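Side-chain contacts in beta-glucosidase (Chaetomella raphigera, PDB 6JXG), which probably hydrolyses terminal, non-reducing beta-D-glucosyl residues, releasing beta-D-glucose, as a secreted family 3 glycoside hydrolase of cellulose degradation: residues L268-S272 against N273-A277; K19-N22 against T23-A26; K36-C39 against V40-A44. All coordinates share one frame; numbering follows the deposited sequence.

From the N terminus, contact 2 comes first, where the loop after helix 7-17 turns into helix 22-29. Contact 3 follows, closing the bend that leads from the next loop into strand 41-42, the end strand of a six-stranded mixed sheet. Contact 1 comes much later, where helix 265-272 stops and the chain turns toward helix 278-294. All three are local and lie in series along the chain, so none encloses or crosses another. Contacts 1 and 2 nevertheless touch: L268 packs on N22, T23 and A26, joining the end of one helix to the start of another. Contact 3 touches neither, its nearest atoms lying about 6 Å from those of contact 2.

Contact 1. Residues L268-S272 against N273-A277; sequences LAAIS and NGTVA. With NAG (2-acetamido-2-deoxy-beta-D-glucopyranose), chain C.
A Schellman motif ends helix 265-272, and its two defining bonds tie A270 to T275 and I271 to G274. T275 N donates to A270 O at 3.0 Å, and G274 N to I271 O at 3.1 Å. G274 supplies the positive phi (86°) that reverses the chain. A270 O is gripped twice, since V276 N also donates to it, while N273 N keeps a last helical bond to A269 O.

N273 holds its CG between its own backbone N and carbonyl carbon (chi1 78°), which turns the amide back over the loop. There OD1 accepts from T275 OG1 at 2.7 Å and, less closely, from T275 N, both donors lying in the plane of the amide; the second bond makes an Asx turn. The other branch of the amide carries the glycan: N273 ND2 is bonded to NAG C1 at 1.4 Å, the sugar runs back beside A269 and A270, and it is hydrogen-bonded to N266 OD1.

A270 and I271 also meet V276. The apolar pair is A270 CB with V276 CG2 at 3.7 Å, and V276 goes on to pack against A243 and N244 of helix 239-245. I271 CA points its hydrogen almost straight at V276 O, 3.3 Å away. Separately, a water bridges I271 O to the same V276 O, donating to both.

N273, G274 and T275 form an N-glycosylation sequon in place. The threonine hydroxyl and backbone N-H both engage the amide oxygen, fixing the rotation of the group whose nitrogen bears the sugar, and every helix-ending carbonyl named here has a donor.

Contact 2. Residues K19-N22 against T23-A26; sequences KLSN and TDKA
S21 and D24 trade side-chain-to-backbone hydrogen bonds across the first turn of helix 22-29. S21 OG, set between its own backbone N and carbonyl carbon (chi1 71°), accepts from D24 N at 2.8 Å, nearly straight at 165°. In return D24 OD2 takes S21 N at 2.8 Å, also nearly straight, though the donor comes in from above the carboxylate plane. Ordinary helical bonds start directly behind: K25 N reaches S21 O at 3.0 Å and A26 N reaches N22 O.

The apolar contacts centre on L20 and the stem of K25. Beyond CG the lysine chain is extended, and it runs back along the chain past S21 O to lay CE against L20 CB at 3.8 Å. The leucine reaches the other way as well, its CD2 meeting D24 CB at 3.9 Å. It also packs on V46, I49 and V285, and the stem of K25 on L281 and V285. L20 thus sits between the loop holding V46 and I49 and helix 278-294, and K25 lies on that helix.

The remaining contacts are charged or pass through water. K25 NZ makes a salt bridge to D282 and donates to two waters; one of these donates to N22 OD1, the other only weakly to L20 O. N22 OD1 also receives Q278 NE2. A third water joins S21 OG to T23 OG1, at 2.7 Å from S21 OG. The carboxylate of D24, at the start of the helix, would probably be steadied by the helix dipole.

The reciprocal pair is a capping box, with S21 as N-cap and D24 three residues on, a classic way of starting a helix, here giving D24 N and S21 N side-chain acceptors.

Contact 3. Residues K36-C39 against V40-A44; sequences KGPC and VGNTA
N42 folds its side chain back under the bend made by G37, P38 and C39. Its CG lies anti to its own carbonyl carbon (chi1 -72°), which lifts the amide off strand 41-42 toward the inside of the turn. The amide plane stands roughly at right angles to the plane of CA, CB and CG, and both its faces are covered. Over one face lies the CD corner of P38, with N42 CG 3.9 Å from P38 CD and the two side chains crossing at about a right angle. G37, with no side chain to intervene, brings its CA over the same face, G37 CA lying 4.1 Å from N42 CG. C39 CB sits off the other face, 3.8 Å from N42 CG. Nitrogen and oxygen of this amide are probably interchanged in the model, so its contacts are best read as those of the whole group.

C39 also keeps its SG anti to the carbonyl carbon, and the sulfur passes beside N42 to form the disulfide with C55 of strand 55-57. C39 CB comes 3.4 Å from G41 O. V40 turns the other way: its CB points away from the bend and its side chain touches D58, while V40 N donates to Q57 OE1 and V40 O accepts from W233 NE1. V40 and G41 together face Y56, a classic beta bulge at the start of this edge strand.

A covalent bond and an enclosed amide thus meet at one turn. The disulfide joins C39 to strand 55-57, and the buried polar group of N42 packs on G37 to C39, which probably helps to set the path of the loop into the sheet.

Contact 1. Residues L268-S272 against N273-A277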
loop_
_atom_site.group_PDB
_atom_site.type_symbol
_atom_site.label_atom_id
_atom_site.label_comp_id
_atom_site.label_asym_id
_atom_site.label_seq_id
_atom_site.Cartn_x
_atom_site.Cartn_y
_atom_site.Cartn_z
ATOM N N LEU A 268 -0.608 27.188 -24.308
ATOM C CA LEU A 268 -0.482 27.611 -25.748
ATOM C C LEU A 268 0.240 28.952 -25.869
ATOM O O LEU A 268 1.044 29.128 -26.770
ATOM C CB LEU A 268 -1.854 27.631 -26.423
ATOM C CG LEU A 268 -2.623 26.316 -26.401
ATOM C CD1 LEU A 268 -3.888 26.328 -27.237
ATOM C CD2 LEU A 268 -1.702 25.178 -26.797
ATOM N N ALA A 269 -0.033 29.867 -24.952
ATOM C CA ALA A 269 0.690 31.116 -24.862
ATOM C C ALA A 269 2.194 30.896 -24.614
ATOM O O ALA A 269 3.014 31.570 -25.185
ATOM C CB ALA A 269 0.074 31.981 -23.749
ATOM N N ALA A 270 2.551 29.961 -23.726
ATOM C CA ALA A 270 3.944 29.691 -23.403
ATOM C C ALA A 270 4.649 29.130 -24.662
ATOM O O ALA A 270 5.823 29.308 -24.866
ATOM C CB ALA A 270 4.032 28.673 -22.283
ATOM N N ILE A 271 3.914 28.391 -25.473
ATOM C CA ILE A 271 4.510 27.840 -26.665
ATOM C C ILE A 271 4.718 28.984 -27.664
ATOM O O ILE A 271 5.808 29.089 -28.269
ATOM C CB ILE A 271 3.645 26.736 -27.320
ATOM C CG1 ILE A 271 3.523 25.516 -26.369
ATOM C CG2 ILE A 271 4.331 26.305 -28.626
ATOM C CD1 ILE A 271 2.616 24.400 -26.801
ATOM N N SER A 272 3.693 29.805 -27.812
ATOM C CA SER A 272 3.724 30.963 -28.740
ATOM C C SER A 272 4.817 31.910 -28.387
ATOM O O SER A 272 5.473 32.486 -29.280
ATOM C CB SER A 272 2.423 31.777 -28.673
ATOM O OG SER A 272 1.371 31.034 -29.183
ATOM N N ASN A 273 5.037 32.099 -27.075
ATOM C CA ASN A 273 6.110 33.020 -26.654
ATOM C C ASN A 273 7.524 32.408 -26.480
ATOM O O ASN A 273 8.418 33.051 -26.011
ATOM C CB ASN A 273 5.652 33.861 -25.457
ATOM C CG ASN A 273 5.688 33.112 -24.135
ATOM O OD1 ASN A 273 6.334 32.069 -23.985
ATOM N ND2 ASN A 273 4.994 33.687 -23.139
ATOM N N GLY A 274 7.698 31.147 -26.840
ATOM C CA GLY A 274 9.002 30.490 -26.920
ATOM C C GLY A 274 9.502 29.899 -25.630
ATOM O O GLY A 274 10.629 29.479 -25.575
ATOM N N THR A 275 8.731 29.881 -24.560
ATOM C CA THR A 275 9.255 29.414 -23.254
ATOM C C THR A 275 9.026 27.894 -23.053
ATOM O O THR A 275 9.697 27.265 -22.237
ATOM C CB THR A 275 8.624 30.176 -22.081
ATOM O OG1 THR A 275 7.207 30.201 -22.216
ATOM C CG2 THR A 275 9.117 31.621 -21.978
ATOM N N VAL A 276 8.082 27.314 -23.775
ATOM C CA VAL A 276 7.819 25.854 -23.820
ATOM C C VAL A 276 7.832 25.440 -25.300
ATOM O O VAL A 276 7.184 26.043 -26.116
ATOM C CB VAL A 276 6.435 25.496 -23.241
ATOM C CG1 VAL A 276 6.148 24.027 -23.384
ATOM C CG2 VAL A 276 6.365 25.838 -21.720
ATOM N N ALA A 277 8.525 24.380 -25.617
ATOM C CA ALA A 277 8.550 23.862 -26.952
ATOM C C ALA A 277 7.270 23.139 -27.336
ATOM O O ALA A 277 6.686 22.408 -26.540
ATOM C CB ALA A 277 9.687 22.923 -27.098
HETATM C C1 NAG C . 4.904 33.206 -21.788
HETATM C C2 NAG C . 5.305 34.427 -20.911
HETATM C C3 NAG C . 5.060 34.118 -19.454
HETATM C C4 NAG C . 3.689 33.500 -19.231
HETATM C C5 NAG C . 3.415 32.324 -20.195
HETATM C C6 NAG C . 1.986 31.707 -20.078
HETATM C C7 NAG C . 7.105 35.746 -21.875
HETATM C C8 NAG C . 8.596 36.042 -21.916
HETATM N N2 NAG C . 6.707 34.809 -21.012
HETATM O O3 NAG C . 5.213 35.281 -18.637
HETATM O O4 NAG C . 3.700 33.135 -17.864
HETATM O O5 NAG C . 3.574 32.770 -21.533
HETATM O O6 NAG C . 1.052 32.747 -20.145
HETATM O O7 NAG C . 6.291 36.289 -22.640
HETATM O O HOH W 1 7.936 27.320 -28.447
#

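Contact 2. Residues K19-N22 against T23-A26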
loop_
_atom_site.group_PDB
_atom_site.type_symbol
_atom_site.label_atom_id
_atom_site.label_comp_id
_atom_site.label_asym_id
_atom_site.label_seq_id
_atom_site.Cartn_x
_atom_site.Cartn_y
_atom_site.Cartn_z
ATOM N N LYS A 19 -3.673 14.224 -36.100
ATOM C CA LYS A 19 -4.978 14.780 -36.413
ATOM C C LYS A 19 -5.427 15.914 -35.521
ATOM O O LYS A 19 -6.529 16.392 -35.684
ATOM C CB LYS A 19 -5.999 13.704 -36.350
ATOM C CG LYS A 19 -5.564 12.595 -37.264
ATOM C CD LYS A 19 -6.717 11.866 -37.832
ATOM C CE LYS A 19 -7.377 11.001 -36.835
ATOM N NZ LYS A 19 -8.784 10.851 -37.344
ATOM N N LEU A 20 -4.613 16.296 -34.556
ATOM C CA LEU A 20 -5.061 17.216 -33.507
ATOM C C LEU A 20 -4.637 18.629 -33.697
ATOM O O LEU A 20 -3.528 18.896 -34.124
ATOM C CB LEU A 20 -4.527 16.742 -32.151
ATOM C CG LEU A 20 -4.966 15.392 -31.670
ATOM C CD1 LEU A 20 -4.456 15.110 -30.278
ATOM C CD2 LEU A 20 -6.503 15.277 -31.711
ATOM N N SER A 21 -5.511 19.568 -33.348
ATOM C CA SER A 21 -5.088 20.956 -33.251
ATOM C C SER A 21 -4.378 21.213 -31.941
ATOM O O SER A 21 -4.417 20.403 -31.055
ATOM C CB SER A 21 -6.287 21.839 -33.320
ATOM O OG SER A 21 -7.017 21.696 -32.103
ATOM N N ASN A 22 -3.786 22.396 -31.800
ATOM C CA ASN A 22 -3.176 22.750 -30.525
ATOM C C ASN A 22 -4.206 22.947 -29.445
ATOM O O ASN A 22 -3.972 22.572 -28.312
ATOM C CB ASN A 22 -2.304 23.995 -30.640
ATOM C CG ASN A 22 -0.846 23.659 -30.691
ATOM O OD1 ASN A 22 -0.442 22.501 -30.899
ATOM N ND2 ASN A 22 -0.048 24.657 -30.503
ATOM N N THR A 23 -5.383 23.458 -29.785
ATOM C CA THR A 23 -6.429 23.513 -28.784
ATOM C C THR A 23 -6.896 22.103 -28.387
ATOM O O THR A 23 -7.203 21.869 -27.201
ATOM C CB THR A 23 -7.601 24.463 -29.156
ATOM O OG1 THR A 23 -8.308 23.900 -30.234
ATOM C CG2 THR A 23 -7.135 25.832 -29.597
ATOM N N ASP A 24 -6.969 21.157 -29.329
ATOM C CA ASP A 24 -7.265 19.737 -28.944
ATOM C C ASP A 24 -6.214 19.207 -27.940
ATOM O O ASP A 24 -6.543 18.619 -26.904
ATOM C CB ASP A 24 -7.259 18.781 -30.107
ATOM C CG ASP A 24 -8.319 19.080 -31.197
ATOM O OD1 ASP A 24 -9.392 19.586 -30.873
ATOM O OD2 ASP A 24 -8.007 18.812 -32.384
ATOM N N LYS A 25 -4.951 19.443 -28.281
ATOM C CA LYS A 25 -3.785 18.998 -27.459
ATOM C C LYS A 25 -3.845 19.595 -26.071
ATOM O O LYS A 25 -3.722 18.884 -25.087
ATOM C CB LYS A 25 -2.479 19.361 -28.152
ATOM C CG LYS A 25 -2.293 18.552 -29.430
ATOM C CD LYS A 25 -1.054 18.980 -30.203
ATOM C CE LYS A 25 -1.079 18.303 -31.540
ATOM N NZ LYS A 25 0.173 18.590 -32.192
ATOM N N ALA A 26 -4.089 20.891 -25.999
ATOM C CA ALA A 26 -4.227 21.553 -24.701
ATOM C C ALA A 26 -5.348 20.963 -23.863
ATOM O O ALA A 26 -5.225 20.823 -22.660
ATOM C CB ALA A 26 -4.370 23.071 -24.866
HETATM O O HOH W 2 -0.584 17.392 -34.638
HETATM O O HOH W 3 -9.272 22.984 -32.952
HETATM O O HOH W 4 -0.274 21.461 -33.174
#

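Contact 3. Residues K36-C39 against V40-A44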
loop_
_atom_site.group_PDB
_atom_site.type_symbol
_atom_site.label_atom_id
_atom_site.label_comp_id
_atom_site.label_asym_id
_atom_site.label_seq_id
_atom_site.Cartn_x
_atom_site.Cartn_y
_atom_site.Cartn_z
ATOM N N LYS A 36 -16.034 20.012 -12.055
ATOM C CA LYS A 36 -16.759 20.396 -13.260
ATOM C C LYS A 36 -17.201 19.148 -14.049
ATOM O O LYS A 36 -18.334 19.092 -14.556
ATOM C CB LYS A 36 -15.923 21.312 -14.171
ATOM C CG LYS A 36 -15.521 22.695 -13.619
ATOM C CD LYS A 36 -16.721 23.577 -13.252
ATOM C CE LYS A 36 -16.900 23.875 -11.737
ATOM N NZ LYS A 36 -18.321 23.658 -11.275
ATOM N N GLY A 37 -16.301 18.159 -14.190
ATOM C CA GLY A 37 -16.672 16.858 -14.648
ATOM C C GLY A 37 -17.234 15.963 -13.577
ATOM O O GLY A 37 -17.297 16.346 -12.398
ATOM N N PRO A 38 -17.673 14.756 -13.956
ATOM C CA PRO A 38 -18.306 13.889 -12.995
ATOM C C PRO A 38 -17.320 13.097 -12.122
ATOM O O PRO A 38 -17.667 12.639 -11.045
ATOM C CB PRO A 38 -19.070 12.905 -13.858
ATOM C CG PRO A 38 -18.230 12.785 -15.083
ATOM C CD PRO A 38 -17.784 14.220 -15.338
ATOM N N CYS A 39 -16.100 12.997 -12.587
ATOM C CA CYS A 39 -15.040 12.263 -11.889
ATOM C C CYS A 39 -14.182 13.191 -11.009
ATOM O O CYS A 39 -14.255 14.402 -11.103
ATOM C CB CYS A 39 -14.175 11.521 -12.932
ATOM S SG CYS A 39 -15.210 10.463 -13.991
ATOM N N VAL A 40 -13.286 12.595 -10.223
ATOM C CA VAL A 40 -12.378 13.360 -9.385
ATOM C C VAL A 40 -11.545 14.309 -10.239
ATOM O O VAL A 40 -11.176 15.421 -9.786
ATOM C CB VAL A 40 -11.553 12.390 -8.488
ATOM C CG1 VAL A 40 -10.504 13.102 -7.623
ATOM C CG2 VAL A 40 -12.544 11.699 -7.565
ATOM N N GLY A 41 -11.252 13.859 -11.435
ATOM C CA GLY A 41 -10.602 14.661 -12.499
ATOM C C GLY A 41 -11.111 14.249 -13.861
ATOM O O GLY A 41 -11.411 13.083 -14.083
ATOM N N ASN A 42 -11.201 15.210 -14.768
ATOM C CA ASN A 42 -11.525 14.883 -16.181
ATOM C C ASN A 42 -10.788 15.772 -17.116
ATOM O O ASN A 42 -10.450 16.924 -16.804
ATOM C CB ASN A 42 -13.043 15.069 -16.464
ATOM C CG ASN A 42 -13.924 14.022 -15.841
ATOM O OD1 ASN A 42 -14.207 12.899 -16.440
ATOM N ND2 ASN A 42 -14.474 14.380 -14.715
ATOM N N THR A 43 -10.509 15.248 -18.299
ATOM C CA THR A 43 -10.189 16.070 -19.419
ATOM C C THR A 43 -11.329 16.007 -20.449
ATOM O O THR A 43 -12.080 15.040 -20.479
ATOM C CB THR A 43 -8.815 15.704 -20.053
ATOM O OG1 THR A 43 -8.730 14.311 -20.301
ATOM C CG2 THR A 43 -7.716 16.139 -19.139
ATOM N N ALA A 44 -11.415 17.022 -21.305
ATOM C CA ALA A 44 -12.484 17.102 -22.358
ATOM C C ALA A 44 -12.362 15.986 -23.432
ATOM O O ALA A 44 -11.300 15.609 -23.780
ATOM C CB ALA A 44 -12.387 18.432 -23.061
#